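PDB 3AGD: salt-tolerant glutaminase from Micrococcus luteus, which probably catalyses the hydrolysis of L-glutamine to L-glutamate and ammonium. Local coordinates for residues Phe39-Ala44 with His51-Ala56; Ala251-Pro256 with Ala294-Ser299. All coordinates share one frame; numbering follows the deposited sequence.

Overall arrangement
Contact 1 comes first along the chain: strand 40-44 turns back through a short connection into strand 50-54, a hairpin at one side of the five-stranded antiparallel sheet of the glutaminase domain. Contact 2 opens and closes much later, so the two follow in series, without nesting or crossing. The chain between its segments, after helix 249-252, runs through strands 257-259, 264-269 and 273-278 of that sheet and returns in helix 289-301. This helix ties the contacts together: Leu298 CD1 packs on Leu43 CD2 at 3.9 Å, and Ile41 CD1 also reaches Leu298 CD1. The centres of contacts 1 and 2 lie about 16 Å apart.

Contact 1: Phe39-Ala44 with His51-Ala56; sequences FGIALA and HCAGDA
Phe39 and Asp55 grip each other twice. The backbone N of Phe39 gives an almost straight bond to Asp55 OD2 (2.9 Å), which receives it on its anti lone pair, while Phe39 O takes Asp55 N from well above the carbonyl plane. The carboxylate is brought there by a chi1 of -53°, with CG beside the backbone N of Asp55, which is also the centre of an inverse gamma turn. The CA of Gly40 lies 3.5 Å from Asp55 N and makes a CA-H...O contact with Asp55 O. Ile41 makes two backbone bonds with Ala53, N to O and O to N, both 3.0 Å, and its CG2 comes within 3.7 Å of Ala53 O. This is a beta hairpin at the edge of the glutaminase-domain sheet, with 50-54 outermost in this chain and 40-44 pairing on its other side with 273-278. Ile41 and Ala53 face helix 4-16, through Val13 and Leu9. Ala42 points to the other face, where its CB meets Cys52 CB at 3.7 Å in a non-hydrogen-bonded pair; Val201 of helix 201-212 lies beyond. Leu43 returns to the Ile41 face, bonded from its N to His51 O (2.7 Å) and from its O to His51 N. The imidazole of His51 reaches out of the hairpin, with NE2 hydrogen-bonded to Glu341 of the second subunit.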
ATOM      1  N   PHE A  39     -13.012  26.584   4.713  1.00 27.33           N
ATOM      2  CA  PHE A  39     -12.391  25.525   3.923  1.00 26.92           C
ATOM      3  C   PHE A  39     -10.872  25.543   4.096  1.00 27.24           C
ATOM      4  O   PHE A  39     -10.196  26.469   3.646  1.00 28.57           O
ATOM      5  CB  PHE A  39     -12.767  25.728   2.449  1.00 24.80           C
ATOM      6  CG  PHE A  39     -12.358  24.599   1.535  1.00 24.53           C
ATOM      7  CD1 PHE A  39     -11.986  23.358   2.039  1.00 24.07           C
ATOM      8  CD2 PHE A  39     -12.383  24.775   0.153  1.00 24.01           C
ATOM      9  CE1 PHE A  39     -11.647  22.311   1.185  1.00 20.76           C
ATOM     10  CE2 PHE A  39     -12.045  23.731  -0.711  1.00 24.95           C
ATOM     11  CZ  PHE A  39     -11.676  22.496  -0.191  1.00 20.31           C
ATOM     12  N   GLY A  40     -10.345  24.518   4.755  1.00 23.13           N
ATOM     13  CA  GLY A  40      -8.914  24.439   4.976  1.00 24.57           C
ATOM     14  C   GLY A  40      -8.348  23.072   4.651  1.00 25.69           C
ATOM     15  O   GLY A  40      -9.070  22.070   4.653  1.00 27.12           O
ATOM     16  N   ILE A  41      -7.048  23.026   4.382  1.00 21.29           N
ATOM     17  CA  ILE A  41      -6.383  21.780   4.042  1.00 21.24           C
ATOM     18  C   ILE A  41      -4.922  21.817   4.486  1.00 23.93           C
ATOM     19  O   ILE A  41      -4.293  22.873   4.489  1.00 24.10           O
ATOM     20  CB  ILE A  41      -6.448  21.538   2.522  1.00 22.58           C
ATOM     21  CG1 ILE A  41      -5.899  20.154   2.183  1.00 23.42           C
ATOM     22  CG2 ILE A  41      -5.653  22.614   1.796  1.00 23.12           C
ATOM     23  CD1 ILE A  41      -6.257  19.710   0.786  1.00 27.30           C
ATOM     24  N   ALA A  42      -4.384  20.659   4.856  1.00 21.00           N
ATOM     25  CA  ALA A  42      -2.999  20.580   5.299  1.00 17.93           C
ATOM     26  C   ALA A  42      -2.414  19.205   5.027  1.00 20.18           C
ATOM     27  O   ALA A  42      -3.106  18.188   5.141  1.00 22.35           O
ATOM     28  CB  ALA A  42      -2.907  20.891   6.791  1.00 13.12           C
ATOM     29  N   LEU A  43      -1.138  19.183   4.662  1.00 17.56           N
ATOM     30  CA  LEU A  43      -0.438  17.938   4.392  1.00 20.61           C
ATOM     31  C   LEU A  43       0.787  17.886   5.288  1.00 21.14           C
ATOM     32  O   LEU A  43       1.549  18.845   5.348  1.00 22.66           O
ATOM     33  CB  LEU A  43       0.014  17.869   2.931  1.00 24.92           C
ATOM     34  CG  LEU A  43      -1.022  17.987   1.810  1.00 27.47           C
ATOM     35  CD1 LEU A  43      -0.322  17.798   0.469  1.00 24.60           C
ATOM     36  CD2 LEU A  43      -2.114  16.949   1.984  1.00 27.46           C
ATOM     37  N   ALA A  44       0.958  16.774   5.995  1.00 19.19           N
ATOM     38  CA  ALA A  44       2.107  16.583   6.873  1.00 17.84           C
ATOM     39  C   ALA A  44       2.910  15.446   6.270  1.00 18.21           C
ATOM     40  O   ALA A  44       2.402  14.338   6.112  1.00 20.40           O
ATOM     41  CB  ALA A  44       1.652  16.223   8.275  1.00 18.30           C
ATOM     42  N   HIS A  51       2.556  21.502   4.779  1.00 25.21           N
ATOM     43  CA  HIS A  51       2.093  22.389   3.720  1.00 24.13           C
ATOM     44  C   HIS A  51       0.589  22.574   3.885  1.00 25.50           C
ATOM     45  O   HIS A  51      -0.154  21.593   3.917  1.00 23.74           O
ATOM     46  CB  HIS A  51       2.391  21.774   2.346  1.00 23.44           C
ATOM     47  CG  HIS A  51       3.799  21.284   2.190  1.00 26.25           C
ATOM     48  ND1 HIS A  51       4.897  22.087   2.412  1.00 26.77           N
ATOM     49  CD2 HIS A  51       4.288  20.073   1.828  1.00 29.37           C
ATOM     50  CE1 HIS A  51       6.001  21.392   2.194  1.00 27.03           C
ATOM     51  NE2 HIS A  51       5.659  20.167   1.837  1.00 27.12           N
ATOM     52  N   CYS A  52       0.135  23.820   3.989  1.00 26.01           N
ATOM     53  CA  CYS A  52      -1.292  24.069   4.155  1.00 27.62           C
ATOM     54  C   CYS A  52      -1.796  25.293   3.420  1.00 24.62           C
ATOM     55  O   CYS A  52      -1.020  26.069   2.871  1.00 26.62           O
ATOM     56  CB  CYS A  52      -1.650  24.215   5.635  1.00 34.50           C
ATOM     57  SG  CYS A  52      -0.296  23.970   6.774  1.00 41.17           S
ATOM     58  N   ALA A  53      -3.115  25.457   3.432  1.00 23.22           N
ATOM     59  CA  ALA A  53      -3.779  26.580   2.782  1.00 23.05           C
ATOM     60  C   ALA A  53      -5.201  26.700   3.319  1.00 24.44           C
ATOM     61  O   ALA A  53      -5.754  25.734   3.850  1.00 22.32           O
ATOM     62  CB  ALA A  53      -3.806  26.372   1.273  1.00 19.80           C
ATOM     63  N   GLY A  54      -5.783  27.889   3.180  1.00 23.66           N
ATOM     64  CA  GLY A  54      -7.138  28.116   3.649  1.00 22.58           C
ATOM     65  C   GLY A  54      -7.242  28.160   5.160  1.00 23.56           C
ATOM     66  O   GLY A  54      -6.280  28.513   5.842  1.00 21.93           O
ATOM     67  N   ASP A  55      -8.412  27.794   5.681  1.00 24.51           N
ATOM     68  CA  ASP A  55      -8.662  27.787   7.123  1.00 24.77           C
ATOM     69  C   ASP A  55      -8.140  26.497   7.750  1.00 26.05           C
ATOM     70  O   ASP A  55      -8.901  25.721   8.336  1.00 24.97           O
ATOM     71  CB  ASP A  55     -10.163  27.920   7.394  1.00 26.31           C
ATOM     72  CG  ASP A  55     -10.781  29.112   6.686  1.00 28.75           C
ATOM     73  OD1 ASP A  55     -10.353  30.257   6.953  1.00 34.40           O
ATOM     74  OD2 ASP A  55     -11.693  28.905   5.860  1.00 26.94           O
ATOM     75  N   ALA A  56      -6.834  26.283   7.635  1.00 25.70           N
ATOM     76  CA  ALA A  56      -6.201  25.084   8.162  1.00 24.85           C
ATOM     77  C   ALA A  56      -5.885  25.165   9.653  1.00 25.07           C
ATOM     78  O   ALA A  56      -5.371  24.208  10.229  1.00 24.52           O
ATOM     79  CB  ALA A  56      -4.928  24.794   7.378  1.00 25.42           C
TER

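Contact 2: Ala251-Pro256 with Ala294-Ser299; sequences ADVGIP and ACRRLS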
ATOM      1  N   ALA A 251     -10.167   1.796  -4.580  1.00 13.69           N
ATOM      2  CA  ALA A 251      -9.853   1.771  -6.009  1.00 16.13           C
ATOM      3  C   ALA A 251      -9.772   3.151  -6.656  1.00 17.82           C
ATOM      4  O   ALA A 251      -8.809   3.451  -7.366  1.00 19.12           O
ATOM      5  CB  ALA A 251     -10.877   0.915  -6.762  1.00 14.59           C
ATOM      6  N   ASP A 252     -10.777   3.989  -6.416  1.00 16.72           N
ATOM      7  CA  ASP A 252     -10.805   5.319  -7.017  1.00 17.16           C
ATOM      8  C   ASP A 252      -9.822   6.331  -6.437  1.00 15.94           C
ATOM      9  O   ASP A 252      -9.214   7.100  -7.178  1.00 16.75           O
ATOM     10  CB  ASP A 252     -12.213   5.927  -6.929  1.00 17.52           C
ATOM     11  CG  ASP A 252     -13.285   5.028  -7.510  1.00 19.29           C
ATOM     12  OD1 ASP A 252     -13.004   4.279  -8.468  1.00 18.99           O
ATOM     13  OD2 ASP A 252     -14.426   5.082  -7.011  1.00 24.14           O
ATOM     14  N   VAL A 253      -9.668   6.338  -5.116  1.00 15.59           N
ATOM     15  CA  VAL A 253      -8.798   7.311  -4.465  1.00 16.33           C
ATOM     16  C   VAL A 253      -7.510   6.696  -3.927  1.00 17.28           C
ATOM     17  O   VAL A 253      -6.418   7.236  -4.136  1.00 15.80           O
ATOM     18  CB  VAL A 253      -9.565   8.024  -3.314  1.00 16.85           C
ATOM     19  CG1 VAL A 253      -8.811   9.254  -2.855  1.00 11.09           C
ATOM     20  CG2 VAL A 253     -10.958   8.408  -3.787  1.00 17.87           C
ATOM     21  N   GLY A 254      -7.638   5.574  -3.227  1.00 11.94           N
ATOM     22  CA  GLY A 254      -6.465   4.909  -2.692  1.00 12.30           C
ATOM     23  C   GLY A 254      -5.817   5.588  -1.499  1.00 12.65           C
ATOM     24  O   GLY A 254      -4.643   5.342  -1.209  1.00 14.14           O
ATOM     25  N   ILE A 255      -6.567   6.439  -0.807  1.00 11.21           N
ATOM     26  CA  ILE A 255      -6.039   7.136   0.362  1.00 13.34           C
ATOM     27  C   ILE A 255      -6.866   6.801   1.601  1.00 12.65           C
ATOM     28  O   ILE A 255      -7.980   7.296   1.762  1.00 15.74           O
ATOM     29  CB  ILE A 255      -6.050   8.672   0.162  1.00 15.26           C
ATOM     30  CG1 ILE A 255      -5.144   9.053  -1.010  1.00 14.33           C
ATOM     31  CG2 ILE A 255      -5.552   9.372   1.433  1.00 14.98           C
ATOM     32  CD1 ILE A 255      -5.132  10.548  -1.313  1.00 14.33           C
ATOM     33  N   PRO A 256      -6.335   5.942   2.486  1.00 11.14           N
ATOM     34  CA  PRO A 256      -7.072   5.575   3.701  1.00 13.43           C
ATOM     35  C   PRO A 256      -7.604   6.851   4.359  1.00 18.13           C
ATOM     36  O   PRO A 256      -6.835   7.767   4.640  1.00 18.52           O
ATOM     37  CB  PRO A 256      -6.011   4.876   4.541  1.00 11.44           C
ATOM     38  CG  PRO A 256      -5.148   4.204   3.495  1.00 13.24           C
ATOM     39  CD  PRO A 256      -5.014   5.282   2.439  1.00 11.37           C
ATOM     40  N   ALA A 294     -11.647  17.104  -2.078  1.00 19.24           N
ATOM     41  CA  ALA A 294     -10.247  17.508  -2.019  1.00 18.87           C
ATOM     42  C   ALA A 294      -9.342  16.274  -1.997  1.00 17.93           C
ATOM     43  O   ALA A 294      -8.266  16.278  -2.593  1.00 17.90           O
ATOM     44  CB  ALA A 294      -9.998  18.371  -0.778  1.00 19.23           C
ATOM     45  N   CYS A 295      -9.774  15.217  -1.311  1.00 15.74           N
ATOM     46  CA  CYS A 295      -8.979  13.992  -1.255  1.00 16.24           C
ATOM     47  C   CYS A 295      -8.914  13.325  -2.634  1.00 17.40           C
ATOM     48  O   CYS A 295      -7.877  12.775  -3.016  1.00 18.31           O
ATOM     49  CB  CYS A 295      -9.559  13.022  -0.220  1.00 17.51           C
ATOM     50  SG  CYS A 295      -9.292  13.539   1.505  1.00 21.06           S
ATOM     51  N   ARG A 296     -10.017  13.379  -3.382  1.00 16.74           N
ATOM     52  CA  ARG A 296     -10.053  12.799  -4.723  1.00 18.97           C
ATOM     53  C   ARG A 296      -9.082  13.563  -5.624  1.00 20.29           C
ATOM     54  O   ARG A 296      -8.367  12.964  -6.424  1.00 19.72           O
ATOM     55  CB  ARG A 296     -11.468  12.871  -5.311  1.00 19.99           C
ATOM     56  CG  ARG A 296     -12.498  11.989  -4.600  1.00 20.26           C
ATOM     57  CD  ARG A 296     -13.856  12.093  -5.280  1.00 24.20           C
ATOM     58  NE  ARG A 296     -14.929  11.430  -4.539  1.00 26.98           N
ATOM     59  CZ  ARG A 296     -15.118  10.112  -4.483  1.00 22.66           C
ATOM     60  NH1 ARG A 296     -14.305   9.283  -5.124  1.00 18.49           N
ATOM     61  NH2 ARG A 296     -16.138   9.626  -3.790  1.00 21.75           N
ATOM     62  N   ARG A 297      -9.054  14.887  -5.482  1.00 18.48           N
ATOM     63  CA  ARG A 297      -8.155  15.713  -6.283  1.00 20.05           C
ATOM     64  C   ARG A 297      -6.690  15.508  -5.890  1.00 23.00           C
ATOM     65  O   ARG A 297      -5.812  15.507  -6.749  1.00 24.72           O
ATOM     66  CB  ARG A 297      -8.531  17.196  -6.154  1.00 17.48           C
ATOM     67  CG  ARG A 297      -9.706  17.623  -7.029  1.00 19.33           C
ATOM     68  CD  ARG A 297      -9.329  17.599  -8.515  1.00 26.34           C
ATOM     69  NE  ARG A 297      -8.395  18.666  -8.887  1.00 28.58           N
ATOM     70  CZ  ARG A 297      -8.753  19.920  -9.154  1.00 29.85           C
ATOM     71  NH1 ARG A 297     -10.030  20.278  -9.096  1.00 28.05           N
ATOM     72  NH2 ARG A 297      -7.834  20.824  -9.476  1.00 30.04           N
ATOM     73  N   LEU A 298      -6.420  15.340  -4.597  1.00 22.28           N
ATOM     74  CA  LEU A 298      -5.046  15.122  -4.152  1.00 22.06           C
ATOM     75  C   LEU A 298      -4.525  13.822  -4.755  1.00 22.28           C
ATOM     76  O   LEU A 298      -3.388  13.748  -5.217  1.00 19.95           O
ATOM     77  CB  LEU A 298      -4.976  15.044  -2.626  1.00 20.07           C
ATOM     78  CG  LEU A 298      -5.137  16.347  -1.843  1.00 20.60           C
ATOM     79  CD1 LEU A 298      -5.132  16.050  -0.352  1.00 21.07           C
ATOM     80  CD2 LEU A 298      -4.007  17.297  -2.195  1.00 20.45           C
ATOM     81  N   SER A 299      -5.373  12.798  -4.747  1.00 23.77           N
ATOM     82  CA  SER A 299      -5.013  11.498  -5.298  1.00 20.67           C
ATOM     83  C   SER A 299      -4.749  11.586  -6.803  1.00 19.97           C
ATOM     84  O   SER A 299      -3.754  11.048  -7.300  1.00 15.83           O
ATOM     85  CB  SER A 299      -6.131  10.484  -5.031  1.00 19.62           C
ATOM     86  OG  SER A 299      -5.960   9.317  -5.821  1.00 21.91           O
TER
HETATM   87  O   HOH W   1     -14.611   6.301  -4.543  1.00 19.89           O
HETATM   88  O   HOH W   2      -9.351  10.559  -7.347  1.00 24.12           O
HETATM   89  O   HOH W   3      -7.301   8.775  -7.966  1.00 36.15           O
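In the glutaminase domain, of the beta-lactamase clan, Val253 packs on one side of helix 289-301. It comes just before Gly254, which takes a positive phi, on the way to strand 257-259. From its CB the side chain forks. CG1, anti to the backbone N (chi1 -166°), extends to the helix backbone and touches Cys295 O at 3.6 Å and Ser299 CB at 3.7 Å, residues one helical turn apart. CG2 takes the other direction and meets Arg296, whose side chain crosses it at about a right angle: CG2 is 4.0 Å from Arg296 CG and 3.7 Å from NH1. Ile255 adds its CD1 to the same stripe of the helix, equally close to Cys295 O and Ser299 CB, and also touches Ile275 of strand 273-278.

Polar groups border this apolar patch. Arg296 is extended from CG to NE, which puts an edge of its guanidinium toward Asp252 CB. The two charged groups do not touch; water 1 lies at the guanidinium edge, in plane, accepting from NH1 and donating to Asp252 OD2, which also receives the backbone N of Gln248. A second water donates to Arg296 O and, weakly, to Asp252 O. Ser299 OG is anti to its own backbone N (chi1 166°), a position that carries it to the backbone of Val253. There it lies 2.7 Å from Val253 O, in hydrogen-bonding range, with Leu304 O as a further partner, and accepts a hydrogen bond from water 3 at 2.6 Å, a water that also donates to Asp252 O.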